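Local atomic coordinates of type III Pentaketide Synthase (Neurospora crassa, PDB entry 3EUO), a protein that probably acts as an acyltransferase of the chalcone and stilbene synthase family, building pentaketides as a type III polyketide synthase. Residues 97-100 and 101-104; 209-213 and 214-218; 328-331 and 332-336; 338-341 and 342-345. All coordinates share one frame; numbering follows the deposited sequence.

Contact 1. Residues 97-100 and 101-104; sequences RLVP and AQIT
Val99 and Gln102, and Pro100 and Ile103, are tied by backbone bonds in which each carbonyl takes up the N-H three residues on. Gln102 N donates to Val99 O at 3.0 Å, and Ile103 N donates to Pro100 O at 3.1 Å, the i to i+3 pattern of the short 3-10 segment. One water donates to both Pro100 O (2.6 Å) and Ile103 O, bridging the turn. Arg97 opens the loop with positive phi, in a Schellman motif that ends the preceding helix. The side chain of Gln102 runs back over the turn: CG lies beside the backbone N (chi1 -72°) and the chain is extended beyond it, which brings OE1 to Val99 N at 2.9 Å in a nearly straight bond (169°). Val99 CG2 lies 3.3 Å from the same oxygen. On the other branch, Gln102 NE2 meets Leu98 CD2 at 3.5 Å, the two side chains crossing at about a right angle. Leu98 CD1 meets Ile103 CD1 at 4.0 Å. Replacing Gln102 by alanine takes away the amide, and Val99 N would probably be left without this acceptor and Leu98 CD2 without the group it rests on. The loop joins helix 70-96 to strand 105-109; Ile103 packs on the loop residues Leu129 and Leu133 and on Leu170 of strand 168-175, and Leu98 on Arg168 of the same strand.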
# COMPACT_ATOMS: atom_id res chain seq x y z
N ARG A 97 11.37 -12.27 21.25
CA ARG A 97 11.09 -11.98 22.66
C ARG A 97 10.52 -10.58 22.87
O ARG A 97 10.95 -9.82 23.75
CB ARG A 97 12.33 -12.27 23.52
CG ARG A 97 12.49 -13.75 23.75
CD ARG A 97 13.88 -14.15 24.19
NE ARG A 97 13.91 -15.57 24.57
CZ ARG A 97 13.85 -16.60 23.71
NH1 ARG A 97 13.75 -16.41 22.40
NH2 ARG A 97 13.89 -17.84 24.19
N LEU A 98 9.54 -10.26 22.03
CA LEU A 98 8.88 -8.96 22.05
C LEU A 98 7.41 -9.10 22.41
O LEU A 98 6.70 -9.97 21.92
CB LEU A 98 9.02 -8.26 20.69
CG LEU A 98 10.42 -7.80 20.28
CD1 LEU A 98 10.43 -7.30 18.86
CD2 LEU A 98 10.98 -6.74 21.23
N VAL A 99 6.95 -8.21 23.29
CA VAL A 99 5.54 -8.13 23.64
C VAL A 99 4.87 -7.05 22.76
O VAL A 99 5.58 -6.20 22.20
CB VAL A 99 5.36 -7.85 25.15
CG1 VAL A 99 5.91 -9.02 25.97
CG2 VAL A 99 6.03 -6.55 25.55
N PRO A 100 3.54 -7.10 22.61
CA PRO A 100 2.85 -6.19 21.69
C PRO A 100 3.23 -4.70 21.80
O PRO A 100 3.44 -4.06 20.78
CB PRO A 100 1.37 -6.40 22.03
CG PRO A 100 1.31 -7.80 22.47
CD PRO A 100 2.58 -8.01 23.27
N ALA A 101 3.34 -4.18 23.02
CA ALA A 101 3.59 -2.75 23.22
C ALA A 101 4.95 -2.29 22.68
O ALA A 101 5.20 -1.09 22.50
CB ALA A 101 3.44 -2.37 24.71
N GLN A 102 5.83 -3.25 22.41
CA GLN A 102 7.17 -2.95 21.92
C GLN A 102 7.25 -2.73 20.41
O GLN A 102 8.24 -2.20 19.91
CB GLN A 102 8.15 -4.05 22.31
CG GLN A 102 8.50 -4.09 23.79
CD GLN A 102 9.42 -5.26 24.10
OE1 GLN A 102 8.99 -6.40 24.20
NE2 GLN A 102 10.72 -4.97 24.22
N ILE A 103 6.21 -3.13 19.69
CA ILE A 103 6.21 -3.00 18.23
C ILE A 103 5.88 -1.56 17.85
O ILE A 103 4.84 -1.02 18.25
CB ILE A 103 5.21 -4.00 17.56
CG1 ILE A 103 5.52 -5.45 17.97
CG2 ILE A 103 5.21 -3.85 16.04
CD1 ILE A 103 6.92 -5.95 17.59
N THR A 104 6.78 -0.94 17.09
CA THR A 104 6.70 0.48 16.77
C THR A 104 6.11 0.78 15.40
O THR A 104 5.50 1.83 15.19
CB THR A 104 8.09 1.15 16.84
OG1 THR A 104 8.96 0.52 15.90
CG2 THR A 104 8.69 1.05 18.25
O HOH W 1 2.49 -2.12 19.32

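Contact 2. Residues 209-213 and 214-218; sequences ILSNG and IGEAP
Ser211 OG and Glu216 OE2 join the end of a strand to the turn that follows it, with the serine hydroxyl donating across 2.8 Å. OG is used twice: it also accepts from Gly213 N at 3.0 Å in a fairly straight bond (165°). Lying anti to the serine's own nitrogen (chi1 176°), it stands between the carboxylate and that N-H. Glu216 OE2 is met on its anti side, well out of the carboxylate plane, and the side chain, bent at its second torsion, passes Gly213 with CG 3.5 Å from Gly213 O. A long, weak ion pair from Arg168 NE to OE2 would probably help to keep the carboxylate ionised. Asn212 OD1 accepts from Ile214 N at 3.2 Å, the donor standing high above the amide plane; its stronger partner is the backbone N of Ala167, while ND2 is taken by Lys165 O. Two donors and a carbonyl thus hold this buried amide in place, and Ile214 CD1 rests against it, 3.6 Å from ND2. In the backbone, Glu216 N donates to Gly213 O at 3.3 Å, and Ile214 O receives Arg168 NH2. Gly215, at a positive phi of 84°, could not carry a CB without jamming it against the carbonyl oxygen before it. The whole is an ST turn at Ser211 running into a type II beta turn from Gly213 to Glu216, which together end strand 204-211 of the large mixed sheet.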
# COMPACT_ATOMS: atom_id res chain seq x y z
N ILE A 209 10.58 -9.88 12.33
CA ILE A 209 10.77 -8.67 13.11
C ILE A 209 12.09 -8.05 12.68
O ILE A 209 13.12 -8.73 12.72
CB ILE A 209 10.82 -8.96 14.63
CG1 ILE A 209 9.53 -9.65 15.09
CG2 ILE A 209 11.12 -7.66 15.38
CD1 ILE A 209 8.24 -8.83 14.84
N LEU A 210 12.04 -6.80 12.23
CA LEU A 210 13.26 -6.05 11.95
C LEU A 210 13.46 -5.01 13.04
O LEU A 210 12.59 -4.17 13.27
CB LEU A 210 13.21 -5.36 10.58
CG LEU A 210 14.54 -4.77 10.08
CD1 LEU A 210 15.56 -5.87 9.76
CD2 LEU A 210 14.31 -3.88 8.86
N SER A 211 14.61 -5.09 13.71
CA SER A 211 14.96 -4.16 14.78
C SER A 211 16.09 -3.24 14.34
O SER A 211 16.95 -3.64 13.56
CB SER A 211 15.40 -4.94 16.02
OG SER A 211 15.85 -4.06 17.04
N ASN A 212 16.10 -2.01 14.87
CA ASN A 212 17.22 -1.09 14.65
C ASN A 212 18.26 -1.12 15.78
O ASN A 212 19.16 -0.28 15.83
CB ASN A 212 16.73 0.35 14.42
CG ASN A 212 16.24 1.02 15.69
OD1 ASN A 212 16.07 0.37 16.73
ND2 ASN A 212 16.01 2.33 15.62
N GLY A 213 18.11 -2.08 16.70
CA GLY A 213 19.12 -2.30 17.74
C GLY A 213 19.17 -1.29 18.88
O GLY A 213 19.83 -1.53 19.90
N ILE A 214 18.49 -0.16 18.71
CA ILE A 214 18.44 0.86 19.77
C ILE A 214 17.53 0.35 20.88
O ILE A 214 16.42 -0.12 20.62
CB ILE A 214 17.98 2.24 19.25
CG1 ILE A 214 18.97 2.77 18.21
CG2 ILE A 214 17.84 3.25 20.41
CD1 ILE A 214 18.54 4.07 17.57
N GLY A 215 18.03 0.40 22.11
CA GLY A 215 17.28 -0.09 23.26
C GLY A 215 17.42 -1.59 23.48
O GLY A 215 16.76 -2.14 24.35
N GLU A 216 18.26 -2.24 22.68
CA GLU A 216 18.57 -3.66 22.87
C GLU A 216 19.83 -3.74 23.71
O GLU A 216 20.78 -2.98 23.49
CB GLU A 216 18.81 -4.37 21.53
CG GLU A 216 17.70 -4.22 20.48
CD GLU A 216 16.83 -5.46 20.30
OE1 GLU A 216 16.40 -6.06 21.32
OE2 GLU A 216 16.56 -5.83 19.13
N ALA A 217 19.84 -4.66 24.67
CA ALA A 217 21.00 -4.90 25.52
C ALA A 217 22.19 -5.41 24.70
O ALA A 217 21.99 -6.09 23.68
CB ALA A 217 20.64 -5.89 26.61
N PRO A 218 23.43 -5.08 25.12
CA PRO A 218 24.62 -5.62 24.45
C PRO A 218 24.61 -7.15 24.41
O PRO A 218 24.18 -7.80 25.37
CB PRO A 218 25.77 -5.12 25.33
CG PRO A 218 25.23 -3.89 26.00
CD PRO A 218 23.78 -4.19 26.24

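Contact 3. Residues 328-331 and 332-336; sequences GNSS and SATIF
Thr334 turns its hydroxyl back over Ser330 and Ser331. With chi1 at -45°, OG1 sits beside its own backbone nitrogen and CG2 lies beside the carbonyl carbon, so that hydroxyl and N-H face the same way. Both donate to Ser331 O, OG1 at 3.1 Å and the N-H in an almost straight bond (170°), arriving from the same face of that carbonyl. OG1 also accepts a weak bond from Ser330 N at 2.7 Å. Ala333 N donates to Ser330 O at 3.2 Å, tightening the turn. Asn329 swings its amide the opposite way along the chain: CG is anti to the nitrogen (chi1 174°), and OD1 accepts from Ser331 N at 2.8 Å, an Asx turn. Its ND2 reaches the oxidised cysteine, a 3-sulfinoalanine, at position 143, and OD1 takes a weak bond from His296 NE2, a grouping consistent with the Cys-His-Asn triad of chalcone and stilbene synthases. The hydroxyls of the neighbouring serines look elsewhere, Ser330 OG bonding to Ser202 OG and Ser332 OG to Glu175 OE2. The turn lies deep in the chain, between helix 318-327 and helix 334-342; Ala333 rests on Cys204 of strand 204-211 and on Ala173 of strand 168-175, and Thr334 touches His296 and Pro297 in the loop after strand 292-295.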
# COMPACT_ATOMS: atom_id res chain seq x y z
N GLY A 328 4.79 -24.64 -3.18
CA GLY A 328 4.46 -23.83 -4.35
C GLY A 328 4.88 -22.38 -4.16
O GLY A 328 5.60 -22.05 -3.22
N ASN A 329 4.43 -21.52 -5.07
CA ASN A 329 4.75 -20.09 -5.05
C ASN A 329 3.67 -19.33 -4.29
O ASN A 329 2.56 -19.14 -4.80
CB ASN A 329 4.89 -19.59 -6.51
CG ASN A 329 5.09 -18.08 -6.62
OD1 ASN A 329 5.04 -17.35 -5.64
ND2 ASN A 329 5.29 -17.61 -7.85
N SER A 330 3.99 -18.89 -3.07
CA SER A 330 3.02 -18.18 -2.22
C SER A 330 3.15 -16.66 -2.37
O SER A 330 2.89 -15.92 -1.42
CB SER A 330 3.18 -18.60 -0.75
OG SER A 330 3.04 -20.00 -0.59
N SER A 331 3.54 -16.22 -3.56
CA SER A 331 3.73 -14.80 -3.88
C SER A 331 4.60 -14.11 -2.82
O SER A 331 5.65 -14.65 -2.45
CB SER A 331 2.37 -14.13 -4.10
OG SER A 331 2.51 -12.76 -4.44
N SER A 332 4.18 -12.96 -2.30
CA SER A 332 5.02 -12.17 -1.39
C SER A 332 5.41 -12.88 -0.08
O SER A 332 6.38 -12.49 0.56
CB SER A 332 4.35 -10.83 -1.05
OG SER A 332 3.23 -11.03 -0.21
N ALA A 333 4.64 -13.90 0.30
CA ALA A 333 4.86 -14.61 1.56
C ALA A 333 5.99 -15.65 1.50
O ALA A 333 6.45 -16.14 2.53
CB ALA A 333 3.56 -15.26 2.05
N THR A 334 6.43 -15.99 0.29
CA THR A 334 7.37 -17.09 0.13
C THR A 334 8.77 -16.77 0.63
O THR A 334 9.44 -17.64 1.20
CB THR A 334 7.47 -17.58 -1.33
OG1 THR A 334 6.16 -17.69 -1.89
CG2 THR A 334 8.16 -18.94 -1.39
N ILE A 335 9.22 -15.54 0.41
CA ILE A 335 10.61 -15.20 0.71
C ILE A 335 10.95 -15.34 2.19
O ILE A 335 12.02 -15.85 2.52
CB ILE A 335 11.08 -13.83 0.10
CG1 ILE A 335 12.61 -13.68 0.19
CG2 ILE A 335 10.39 -12.65 0.77
CD1 ILE A 335 13.41 -14.82 -0.43
N PHE A 336 10.06 -14.90 3.08
CA PHE A 336 10.33 -15.05 4.51
C PHE A 336 10.27 -16.52 4.92
O PHE A 336 10.97 -16.95 5.84
CB PHE A 336 9.39 -14.21 5.39
CG PHE A 336 9.51 -12.70 5.18
CD1 PHE A 336 10.65 -12.13 4.63
CD2 PHE A 336 8.46 -11.86 5.57
CE1 PHE A 336 10.74 -10.74 4.44
CE2 PHE A 336 8.54 -10.49 5.40
CZ PHE A 336 9.68 -9.92 4.83

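Contact 4. Residues 338-341 and 342-345; sequences VLNR and LREK
Arg343 folds back over Asn340, three residues earlier. From CB the chain turns into the position between the backbone nitrogen and the carbonyl carbon (chi1 51°), and CG lies 3.3 Å from Asn340 O, with Leu339 O also close. A second bend (chi2 71°) carries CD past the same carbonyl, 3.1 Å from Asn340 O. NE gives that oxygen a weak bond and meets Asn340 OD1 at 3.1 Å. At the tip NH2 donates to Asn340 OD1 at 2.8 Å, nearly along the amide C=O axis, so two nitrogens hold one oxygen side-on at the guanidinium edge, the amide plane standing 69° to it. NH2 also forms a salt bridge with Glu95 of helix 70-96. The turn links helix 334-342 to helix 345-348: Leu342 N donates to Val338 O (2.8 Å) as in an alpha helix, Glu344 N donates to Arg341 O (3.0 Å), and Glu344 occupies the N-cap position of the second helix. A leucine in place of Arg343 would probably leave Asn340 OD1 without these two donors, the water apart, and Glu95 without this cation. Arg341 NH1 makes a salt bridge to Glu344 OE1 at 2.8 Å; NH1 pairs with Asp346 too, and NE with Asp322. A water donates to Glu344 OE2 and to Asn340 OD1, bridging the two side chains.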
# COMPACT_ATOMS: atom_id res chain seq x y z
N VAL A 338 11.26 -18.97 2.91
CA VAL A 338 12.61 -19.39 2.51
C VAL A 338 13.68 -19.03 3.57
O VAL A 338 14.46 -19.89 3.98
CB VAL A 338 12.98 -18.82 1.11
CG1 VAL A 338 14.44 -19.10 0.76
CG2 VAL A 338 12.04 -19.40 0.04
N LEU A 339 13.69 -17.77 4.03
CA LEU A 339 14.65 -17.35 5.05
C LEU A 339 14.49 -18.09 6.39
O LEU A 339 15.50 -18.38 7.07
CB LEU A 339 14.59 -15.84 5.27
CG LEU A 339 15.16 -14.99 4.12
CD1 LEU A 339 14.75 -13.56 4.34
CD2 LEU A 339 16.68 -15.12 4.04
N ASN A 340 13.25 -18.40 6.76
CA ASN A 340 12.98 -19.19 7.95
C ASN A 340 13.51 -20.62 7.79
O ASN A 340 14.17 -21.16 8.68
CB ASN A 340 11.47 -19.21 8.24
CG ASN A 340 11.13 -19.84 9.58
OD1 ASN A 340 11.77 -19.56 10.59
ND2 ASN A 340 10.12 -20.69 9.59
N ARG A 341 13.22 -21.22 6.64
CA ARG A 341 13.63 -22.60 6.38
C ARG A 341 15.15 -22.72 6.26
O ARG A 341 15.73 -23.72 6.70
CB ARG A 341 12.93 -23.13 5.13
CG ARG A 341 13.25 -24.59 4.77
CD ARG A 341 12.50 -25.59 5.64
NE ARG A 341 12.63 -26.94 5.10
CZ ARG A 341 13.11 -27.99 5.77
NH1 ARG A 341 13.49 -27.87 7.03
NH2 ARG A 341 13.18 -29.17 5.17
N LEU A 342 15.80 -21.71 5.68
CA LEU A 342 17.24 -21.75 5.45
C LEU A 342 18.04 -22.00 6.72
O LEU A 342 19.06 -22.69 6.70
CB LEU A 342 17.72 -20.45 4.78
CG LEU A 342 19.20 -20.31 4.40
CD1 LEU A 342 19.61 -21.35 3.36
CD2 LEU A 342 19.50 -18.91 3.90
N ARG A 343 17.56 -21.45 7.84
CA ARG A 343 18.32 -21.55 9.09
C ARG A 343 17.99 -22.79 9.92
O ARG A 343 18.43 -22.91 11.06
CB ARG A 343 18.21 -20.25 9.92
CG ARG A 343 16.79 -19.72 10.16
CD ARG A 343 15.99 -20.59 11.12
NE ARG A 343 14.70 -20.01 11.48
CZ ARG A 343 14.49 -19.17 12.50
NH1 ARG A 343 15.50 -18.79 13.28
NH2 ARG A 343 13.27 -18.70 12.73
N GLU A 344 17.22 -23.72 9.35
CA GLU A 344 16.87 -24.96 10.03
C GLU A 344 17.95 -26.03 9.80
O GLU A 344 18.64 -26.00 8.77
CB GLU A 344 15.49 -25.46 9.59
CG GLU A 344 14.37 -24.48 9.96
CD GLU A 344 12.97 -24.99 9.66
OE1 GLU A 344 12.82 -26.05 9.01
OE2 GLU A 344 12.01 -24.30 10.07
N LYS A 345 18.09 -26.95 10.75
CA LYS A 345 19.20 -27.92 10.72
C LYS A 345 19.26 -28.79 9.46
O LYS A 345 20.35 -29.06 8.96
CB LYS A 345 19.18 -28.82 11.97
CG LYS A 345 19.33 -28.09 13.30
CD LYS A 345 20.77 -27.62 13.55
CE LYS A 345 20.90 -26.94 14.92
NZ LYS A 345 20.14 -25.65 14.99
O HOH W 2 12.29 -22.37 11.80

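Overall arrangement
Contacts 1 and 2 touch directly: Leu98 CD1 packs on Ile209 CG2 at 3.6 Å, and their centres lie about 11 Å apart. Arg168, at the start of strand 168-175, serves both, bonding through its backbone N to Thr104 OG1 and through NH2 to Ile214 O. Contacts 3 and 4 lie at the start and the end of helix 334-342, centres about 14 Å apart. Contact 3, its centre about 3 Å from that of the chain, is the one beside the modified cysteine at position 143; the centres of contacts 1 and 2 lie about 25 Å and 27 Å from that of contact 3. Glu95 of helix 70-96, just ahead of contact 1, pairs with Arg343 of contact 4.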